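Local coordinates for protein histidine acid phosphatase (PDB 6RXD) that acts as a histidine acid phytase that removes phosphate groups from inositol polyphosphates by hydrolysis, and probably also the 3-phosphate of 2,3-bisphosphoglycerate, at residues F81-S86 / D325-F330; A90-N95 / A316-E321. One frame throughout, in Å; residues are numbered along the deposited sequence. Where two conformers were deposited one is given.

Both contacts use helix 75-95: contact 1 packs its middle against the loop 325-330, and contact 2 packs its last turns against 316-321, where helix 301-317 ends. Their centres are about 11 Å apart, and contact 2 is nested within the chain loop closed by contact 1. They touch where His-326 ND1 comes to 2.7 Å from Glu-321 O and 3.7 Å from Ala-91 CB, and where Phe-328 CZ lies 3.7 Å from Met-318 O. A zinc ion joins them as well, taking His-326 from contact 1 and Glu-94 from contact 2; His-326 NE2 and Glu-94 OE2 are 3.2 Å apart around it.

Contact 1: F81-S86 / D325-F330; sequences FVKNLS and DHTFAF. With ZN (zinc ion), chain D.
Asn-84 lays its CB over one face of the Phe-330 ring, 4.0 Å from the ring centroid and displaced toward the rim, a CH-pi contact. The CZ corner of the same ring also rests on the helix backbone, 3.5 Å from Asn-84 O, while Leu-85 CD2 meets CZ with the two side chains roughly perpendicular. The ring reaches this place because CG lies beside its own backbone N (chi1 -70°); Leu-308 and Leu-311 of helix 301-317 also pack against it, as does Ile-88. The other flat group that matters is the His-326 ring, with water 1 at its edge in the ring plane and the zinc ion 2.1 Å from NE2.

One hydrogen bond crosses the contact. Ala-329 N donates to Asn-84 OD1 over 2.8 Å, bent to 148° at the hydrogen and coming from above the carbonyl plane. Asn-84 ND2 is held in turn by Tyr-333 OH, so both ends of the buried amide are engaged and its rotation is fixed. At the margin the extended Lys-83 brings CE to 3.9 Å from Thr-327 OG1, a loose touch made by an exposed lysine.

An asparagine suits this spot because its short chain presents a methylene to an aromatic face and, two bonds further on, the amide oxygen as an acceptor to a loop N-H. The contact thus secures the irregular 325-330 segment to helix 75-95 by one polar bond and an aromatic ring laid against the helix, and from this fastened loop His-326 gives zinc an imidazole nitrogen, a common zinc ligand.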
ATOM      1  N   PHE A  81      -8.892  23.201  17.048  1.00 14.43           N
ATOM      2  CA  PHE A  81      -7.608  22.656  16.607  1.00 12.75           C
ATOM      3  C   PHE A  81      -7.021  21.739  17.684  1.00 13.56           C
ATOM      4  O   PHE A  81      -6.608  20.614  17.402  1.00 13.16           O
ATOM      5  CB  PHE A  81      -6.653  23.804  16.278  1.00 12.27           C
ATOM      6  CG  PHE A  81      -5.394  23.377  15.574  1.00 10.60           C
ATOM      7  CD1 PHE A  81      -5.431  22.922  14.265  1.00 16.38           C
ATOM      8  CD2 PHE A  81      -4.175  23.451  16.221  1.00 13.38           C
ATOM      9  CE1 PHE A  81      -4.262  22.531  13.623  1.00 17.77           C
ATOM     10  CE2 PHE A  81      -3.003  23.079  15.583  1.00 14.93           C
ATOM     11  CZ  PHE A  81      -3.046  22.622  14.290  1.00 13.17           C
ATOM     12  N   VAL A  82      -7.014  22.200  18.934  1.00 13.49           N
ATOM     13  CA  VAL A  82      -6.487  21.405  20.039  0.72 16.30           C
ATOM     14  C   VAL A  82      -7.329  20.138  20.257  1.00 14.46           C
ATOM     15  O   VAL A  82      -6.806  19.069  20.569  1.00 15.37           O
ATOM     16  CB  VAL A  82      -6.392  22.248  21.339  0.72 16.37           C
ATOM     17  CG1 VAL A  82      -5.911  21.396  22.512  0.72 14.33           C
ATOM     18  CG2 VAL A  82      -5.463  23.441  21.133  0.72 15.64           C
ATOM     19  N   LYS A  83      -8.646  20.252  20.075  1.00 13.35           N
ATOM     20  CA  LYS A  83      -9.526  19.079  20.212  1.00 14.15           C
ATOM     21  C   LYS A  83      -9.213  18.019  19.154  1.00 14.64           C
ATOM     22  O   LYS A  83      -9.201  16.815  19.437  1.00 14.89           O
ATOM     23  CB  LYS A  83     -11.001  19.480  20.098  1.00 15.30           C
ATOM     24  CG  LYS A  83     -11.968  18.300  20.214  1.00 19.82           C
ATOM     25  CD  LYS A  83     -13.437  18.725  20.051  1.00 21.94           C
ATOM     26  CE  LYS A  83     -14.353  17.500  20.104  1.00 28.82           C
ATOM     27  NZ  LYS A  83     -15.782  17.848  19.881  0.55 30.63           N
ATOM     28  N   ASN A  84      -8.972  18.468  17.925  1.00 12.39           N
ATOM     29  CA  ASN A  84      -8.674  17.536  16.836  1.00 10.91           C
ATOM     30  C   ASN A  84      -7.374  16.794  17.114  1.00 11.82           C
ATOM     31  O   ASN A  84      -7.293  15.565  16.975  1.00 13.61           O
ATOM     32  CB  ASN A  84      -8.587  18.275  15.490  1.00 13.50           C
ATOM     33  CG  ASN A  84      -9.949  18.651  14.949  1.00 16.50           C
ATOM     34  OD1 ASN A  84     -10.921  17.934  15.165  1.00 18.89           O
ATOM     35  ND2 ASN A  84     -10.033  19.787  14.263  1.00 16.76           N
ATOM     36  N   LEU A  85      -6.363  17.544  17.536  1.00 11.30           N
ATOM     37  CA  LEU A  85      -5.056  16.945  17.825  1.00 13.73           C
ATOM     38  C   LEU A  85      -5.140  15.981  18.999  1.00 14.44           C
ATOM     39  O   LEU A  85      -4.661  14.856  18.909  1.00 14.18           O
ATOM     40  CB  LEU A  85      -4.001  18.019  18.103  1.00 12.31           C
ATOM     41  CG  LEU A  85      -3.638  18.975  16.968  1.00 11.44           C
ATOM     42  CD1 LEU A  85      -2.704  20.058  17.486  1.00 11.80           C
ATOM     43  CD2 LEU A  85      -2.972  18.219  15.856  1.00 15.83           C
ATOM     44  N   SER A  86      -5.767  16.402  20.102  1.00 12.10           N
ATOM     45  CA  SER A  86      -5.926  15.542  21.277  0.51 14.56           C
ATOM     46  C   SER A  86      -6.668  14.263  20.927  1.00 17.68           C
ATOM     47  O   SER A  86      -6.341  13.179  21.409  1.00 16.00           O
ATOM     48  CB  SER A  86      -6.683  16.279  22.384  0.51 19.91           C
ATOM     49  OG  SER A  86      -5.916  17.354  22.875  0.51 18.82           O
ATOM     50  N   ASP A 325     -15.386   9.517  22.690  1.00 20.53           N
ATOM     51  CA  ASP A 325     -14.583  10.391  23.530  1.00 24.31           C
ATOM     52  C   ASP A 325     -13.264  10.801  22.852  1.00 27.17           C
ATOM     53  O   ASP A 325     -12.485  11.593  23.382  1.00 23.60           O
ATOM     54  CB  ASP A 325     -14.387   9.701  24.890  1.00 40.50           C
ATOM     55  CG  ASP A 325     -13.310  10.335  25.739  1.00 62.13           C
ATOM     56  OD1 ASP A 325     -12.216   9.733  25.832  1.00 70.64           O
ATOM     57  OD2 ASP A 325     -13.546  11.422  26.319  1.00 66.68           O
ATOM     58  N   HIS A 326     -13.022  10.283  21.654  1.00 18.22           N
ATOM     59  CA  HIS A 326     -11.839  10.712  20.915  1.00 20.47           C
ATOM     60  C   HIS A 326     -12.164  10.923  19.438  1.00 19.09           C
ATOM     61  O   HIS A 326     -11.656  10.227  18.559  1.00 18.14           O
ATOM     62  CB  HIS A 326     -10.612   9.795  21.165  1.00 22.15           C
ATOM     63  CG  HIS A 326     -10.866   8.331  20.936  1.00 23.28           C
ATOM     64  ND1 HIS A 326     -10.972   7.794  19.675  1.00 23.38           N
ATOM     65  CD2 HIS A 326     -10.990   7.287  21.796  1.00 15.90           C
ATOM     66  CE1 HIS A 326     -11.172   6.490  19.756  1.00 27.28           C
ATOM     67  NE2 HIS A 326     -11.194   6.155  21.031  1.00 13.33           N
ATOM     68  N   THR A 327     -13.029  11.898  19.180  1.00 19.31           N
ATOM     69  CA  THR A 327     -13.341  12.279  17.811  1.00 13.75           C
ATOM     70  C   THR A 327     -12.347  13.311  17.281  1.00 16.31           C
ATOM     71  O   THR A 327     -11.664  13.999  18.042  1.00 15.86           O
ATOM     72  CB  THR A 327     -14.771  12.821  17.668  1.00 18.34           C
ATOM     73  OG1 THR A 327     -14.899  14.034  18.421  1.00 21.85           O
ATOM     74  CG2 THR A 327     -15.779  11.800  18.175  1.00 19.07           C
ATOM     75  N   PHE A 328     -12.256  13.391  15.962  1.00 14.89           N
ATOM     76  CA  PHE A 328     -11.415  14.388  15.315  1.00 13.33           C
ATOM     77  C   PHE A 328     -12.044  14.699  13.961  1.00 13.18           C
ATOM     78  O   PHE A 328     -12.742  13.862  13.387  1.00 17.07           O
ATOM     79  CB  PHE A 328      -9.952  13.910  15.185  1.00 12.41           C
ATOM     80  CG  PHE A 328      -9.809  12.426  14.918  1.00 12.04           C
ATOM     81  CD1 PHE A 328      -9.692  11.944  13.617  1.00 13.30           C
ATOM     82  CD2 PHE A 328      -9.792  11.514  15.974  1.00 11.57           C
ATOM     83  CE1 PHE A 328      -9.578  10.572  13.374  1.00 15.06           C
ATOM     84  CE2 PHE A 328      -9.667  10.148  15.744  1.00 13.43           C
ATOM     85  CZ  PHE A 328      -9.562   9.671  14.445  1.00 13.14           C
ATOM     86  N   ALA A 329     -11.811  15.910  13.460  1.00 14.06           N
ATOM     87  CA  ALA A 329     -12.461  16.358  12.238  1.00 14.36           C
ATOM     88  C   ALA A 329     -11.503  17.179  11.382  1.00 17.65           C
ATOM     89  O   ALA A 329     -11.730  18.366  11.123  1.00 17.56           O
ATOM     90  CB  ALA A 329     -13.714  17.168  12.576  1.00 19.99           C
ATOM     91  N   PHE A 330     -10.419  16.542  10.949  1.00 15.90           N
ATOM     92  CA  PHE A 330      -9.415  17.231  10.141  1.00 13.14           C
ATOM     93  C   PHE A 330      -9.924  17.561   8.745  1.00 17.38           C
ATOM     94  O   PHE A 330      -9.405  18.477   8.085  1.00 15.98           O
ATOM     95  CB  PHE A 330      -8.123  16.417  10.078  1.00 13.85           C
ATOM     96  CG  PHE A 330      -7.377  16.376  11.382  1.00 13.56           C
ATOM     97  CD1 PHE A 330      -6.605  17.457  11.785  1.00 14.01           C
ATOM     98  CD2 PHE A 330      -7.450  15.265  12.214  1.00 12.85           C
ATOM     99  CE1 PHE A 330      -5.920  17.441  12.992  1.00 15.63           C
ATOM    100  CE2 PHE A 330      -6.761  15.241  13.426  1.00 12.89           C
ATOM    101  CZ  PHE A 330      -6.004  16.331  13.819  1.00 12.62           C
TER
HETATM  102 ZN    ZN D 602     -11.098   4.730  22.567  1.00 32.30          ZN
HETATM  103  O   HOH W   1     -11.118   5.866  24.707  1.00 41.95           O

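Contact 2: A90-N95 / A316-E321; sequences AANVEN and ADMHNE. With ZN (zinc ion), chain D.
Ala-91 and Met-318 meet in the tight, buried part of this contact, Ala-91 CB lying 3.9 Å from Met-318 CE. A bend at chi3 (72°) turns that methyl over one face of the Asn-92 amide, 3.7 Å from CG, and brings SD to 3.4 Å from Asn-92 ND2 as the two side chains cross at about a right angle. The amide is not left to the sulfur: ND2 donates to Ile-88 O one turn back, and OD1 accepts from Leu-50 N, so it is fixed in rotation beneath the thioether. Alanine suits the helix face here because its small side chain also lets Glu-321 approach, CB to CB at 4.0 Å.

Toward the helix end the packing gives way to a looser, polar margin. In one of its two modelled conformers, partly exposed Asn-95 makes a weak hydrogen bond from ND2 to Glu-321 OE2 (3.2 Å), its amide standing 77° from the carboxylate plane. Glu-321 turns back at chi2 (77°), and OE2 has a stronger partner in Gly-102 N, at the start of helix 102-118. On the exposed side Glu-94, extended from its backbone, grips the zinc ion with both oxygens, OE2 at 2.3 Å and OE1 at 2.5 Å; water 1 and His-326 also bind it.

Gly-102 N, with at most a weak addition from Asn-95, would tend to stabilise the buried Glu-321 carboxylate as an anion, and the zinc probably offsets the charge of Glu-94. A flexible thioether fills the join between helix ends; the one polar bond across lies at its border.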
ATOM      1  N   ALA A  90      -5.214  10.554  21.182  1.00 12.22           N
ATOM      2  CA  ALA A  90      -5.865   9.606  22.075  1.00 12.89           C
ATOM      3  C   ALA A  90      -6.256   8.317  21.363  1.00 12.75           C
ATOM      4  O   ALA A  90      -6.176   7.239  21.941  1.00 16.15           O
ATOM      5  CB  ALA A  90      -7.083  10.247  22.741  1.00 16.33           C
ATOM      6  N   ALA A  91      -6.687   8.422  20.113  1.00 12.12           N
ATOM      7  CA  ALA A  91      -7.046   7.241  19.339  1.00 15.76           C
ATOM      8  C   ALA A  91      -5.819   6.352  19.116  1.00 14.75           C
ATOM      9  O   ALA A  91      -5.892   5.118  19.205  1.00 15.46           O
ATOM     10  CB  ALA A  91      -7.660   7.648  18.017  1.00 15.38           C
ATOM     11  N   ASN A  92      -4.692   6.985  18.822  1.00 12.26           N
ATOM     12  CA  ASN A  92      -3.448   6.248  18.631  1.00 13.12           C
ATOM     13  C   ASN A  92      -2.869   5.653  19.905  1.00 15.15           C
ATOM     14  O   ASN A  92      -2.311   4.551  19.887  1.00 15.74           O
ATOM     15  CB  ASN A  92      -2.415   7.148  17.951  1.00 13.53           C
ATOM     16  CG  ASN A  92      -2.616   7.214  16.466  1.00 16.25           C
ATOM     17  OD1 ASN A  92      -2.250   6.280  15.748  1.00 15.77           O
ATOM     18  ND2 ASN A  92      -3.219   8.304  15.990  1.00 15.51           N
ATOM     19  N   VAL A  93      -3.011   6.368  21.013  1.00 16.01           N
ATOM     20  CA  VAL A  93      -2.526   5.856  22.287  1.00 15.34           C
ATOM     21  C   VAL A  93      -3.282   4.583  22.646  1.00 15.57           C
ATOM     22  O   VAL A  93      -2.692   3.580  23.058  1.00 17.73           O
ATOM     23  CB  VAL A  93      -2.647   6.918  23.394  1.00 13.51           C
ATOM     24  CG1 VAL A  93      -2.522   6.287  24.772  1.00 18.42           C
ATOM     25  CG2 VAL A  93      -1.580   7.985  23.203  1.00 18.35           C
ATOM     26  N   GLU A  94      -4.587   4.602  22.424  1.00 14.70           N
ATOM     27  CA  GLU A  94      -5.402   3.433  22.727  1.00 18.25           C
ATOM     28  C   GLU A  94      -5.102   2.247  21.815  1.00 16.37           C
ATOM     29  O   GLU A  94      -5.025   1.104  22.270  1.00 21.98           O
ATOM     30  CB  GLU A  94      -6.879   3.790  22.631  1.00 17.68           C
ATOM     31  CG  GLU A  94      -7.771   2.614  22.878  1.00 23.22           C
ATOM     32  CD  GLU A  94      -9.201   2.946  22.629  1.00 31.92           C
ATOM     33  OE1 GLU A  94     -10.041   2.652  23.506  1.00 43.21           O
ATOM     34  OE2 GLU A  94      -9.490   3.493  21.540  1.00 30.16           O
ATOM     35  N   ASN A  95      -4.948   2.509  20.526  1.00 17.74           N
ATOM     36  CA  ASN A  95      -4.702   1.434  19.577  0.51 21.28           C
ATOM     37  C   ASN A  95      -3.269   0.943  19.608  1.00 22.28           C
ATOM     38  O   ASN A  95      -2.997  -0.221  19.317  1.00 23.60           O
ATOM     39  CB  ASN A  95      -5.066   1.874  18.164  0.51 18.94           C
ATOM     40  CG  ASN A  95      -6.515   1.634  17.844  0.51 22.54           C
ATOM     41  OD1 ASN A  95      -7.348   1.508  18.741  0.51 23.58           O
ATOM     42  ND2 ASN A  95      -6.829   1.563  16.557  0.51 23.12           N
ATOM     43  N   ALA A 316      -8.536   9.553   7.910  1.00 12.92           N
ATOM     44  CA  ALA A 316      -9.433   8.750   7.072  1.00 12.28           C
ATOM     45  C   ALA A 316      -9.234   7.262   7.337  1.00 13.37           C
ATOM     46  O   ALA A 316     -10.188   6.479   7.301  1.00 15.77           O
ATOM     47  CB  ALA A 316      -9.212   9.058   5.599  1.00 13.55           C
ATOM     48  N   ASP A 317      -7.985   6.871   7.571  1.00 10.98           N
ATOM     49  CA  ASP A 317      -7.645   5.475   7.841  1.00 10.79           C
ATOM     50  C   ASP A 317      -8.085   5.083   9.233  1.00 11.35           C
ATOM     51  O   ASP A 317      -8.266   3.897   9.521  1.00 13.61           O
ATOM     52  CB  ASP A 317      -6.132   5.273   7.704  1.00 11.14           C
ATOM     53  CG  ASP A 317      -5.658   5.421   6.280  1.00 14.00           C
ATOM     54  OD1 ASP A 317      -4.437   5.321   6.052  1.00 12.26           O
ATOM     55  OD2 ASP A 317      -6.518   5.619   5.387  1.00 15.29           O
ATOM     56  N   MET A 318      -8.258   6.084  10.096  1.00 10.74           N
ATOM     57  CA  MET A 318      -8.667   5.850  11.479  1.00 10.83           C
ATOM     58  C   MET A 318     -10.146   6.150  11.685  1.00 12.87           C
ATOM     59  O   MET A 318     -10.578   6.515  12.787  1.00 14.51           O
ATOM     60  CB  MET A 318      -7.821   6.676  12.454  1.00 11.62           C
ATOM     61  CG  MET A 318      -6.327   6.400  12.313  1.00 14.71           C
ATOM     62  SD  MET A 318      -5.368   7.114  13.668  1.00 17.51           S
ATOM     63  CE  MET A 318      -5.817   6.013  15.014  1.00 22.19           C
ATOM     64  N   HIS A 319     -10.920   5.998  10.620  1.00 12.43           N
ATOM     65  CA  HIS A 319     -12.354   6.256  10.681  1.00 13.00           C
ATOM     66  C   HIS A 319     -13.039   5.524  11.833  1.00 14.07           C
ATOM     67  O   HIS A 319     -13.893   6.094  12.518  1.00 14.61           O
ATOM     68  CB  HIS A 319     -12.994   5.865   9.348  1.00 15.17           C
ATOM     69  CG  HIS A 319     -14.469   6.107   9.297  1.00 24.32           C
ATOM     70  ND1 HIS A 319     -15.389   5.164   9.701  1.00 33.32           N
ATOM     71  CD2 HIS A 319     -15.182   7.188   8.901  1.00 34.46           C
ATOM     72  CE1 HIS A 319     -16.608   5.653   9.552  1.00 27.00           C
ATOM     73  NE2 HIS A 319     -16.509   6.879   9.069  1.00 32.15           N
ATOM     74  N   ASN A 320     -12.680   4.261  12.053  1.00 13.63           N
ATOM     75  CA  ASN A 320     -13.365   3.484  13.089  1.00 14.07           C
ATOM     76  C   ASN A 320     -13.054   3.978  14.493  1.00 16.95           C
ATOM     77  O   ASN A 320     -13.815   3.742  15.419  1.00 19.35           O
ATOM     78  CB  ASN A 320     -13.037   1.990  12.986  1.00 15.44           C
ATOM     79  CG  ASN A 320     -13.566   1.362  11.716  1.00 20.04           C
ATOM     80  OD1 ASN A 320     -13.764   2.038  10.711  1.00 23.64           O
ATOM     81  ND2 ASN A 320     -13.808   0.054  11.761  1.00 22.18           N
ATOM     82  N   GLU A 321     -11.917   4.642  14.647  1.00 13.62           N
ATOM     83  CA  GLU A 321     -11.493   5.164  15.931  1.00 16.19           C
ATOM     84  C   GLU A 321     -11.970   6.595  16.110  1.00 14.83           C
ATOM     85  O   GLU A 321     -11.757   7.197  17.156  1.00 15.12           O
ATOM     86  CB  GLU A 321      -9.957   5.117  16.027  1.00 15.94           C
ATOM     87  CG  GLU A 321      -9.372   3.698  16.106  1.00 22.27           C
ATOM     88  CD  GLU A 321      -9.349   2.974  14.772  1.00 21.06           C
ATOM     89  OE1 GLU A 321      -9.251   3.639  13.721  1.00 16.80           O
ATOM     90  OE2 GLU A 321      -9.427   1.728  14.770  1.00 21.85           O
TER
HETATM   91 ZN    ZN D 602     -11.098   4.730  22.567  1.00 32.30          ZN
HETATM   92  O   HOH W   1     -11.118   5.866  24.707  1.00 41.95           O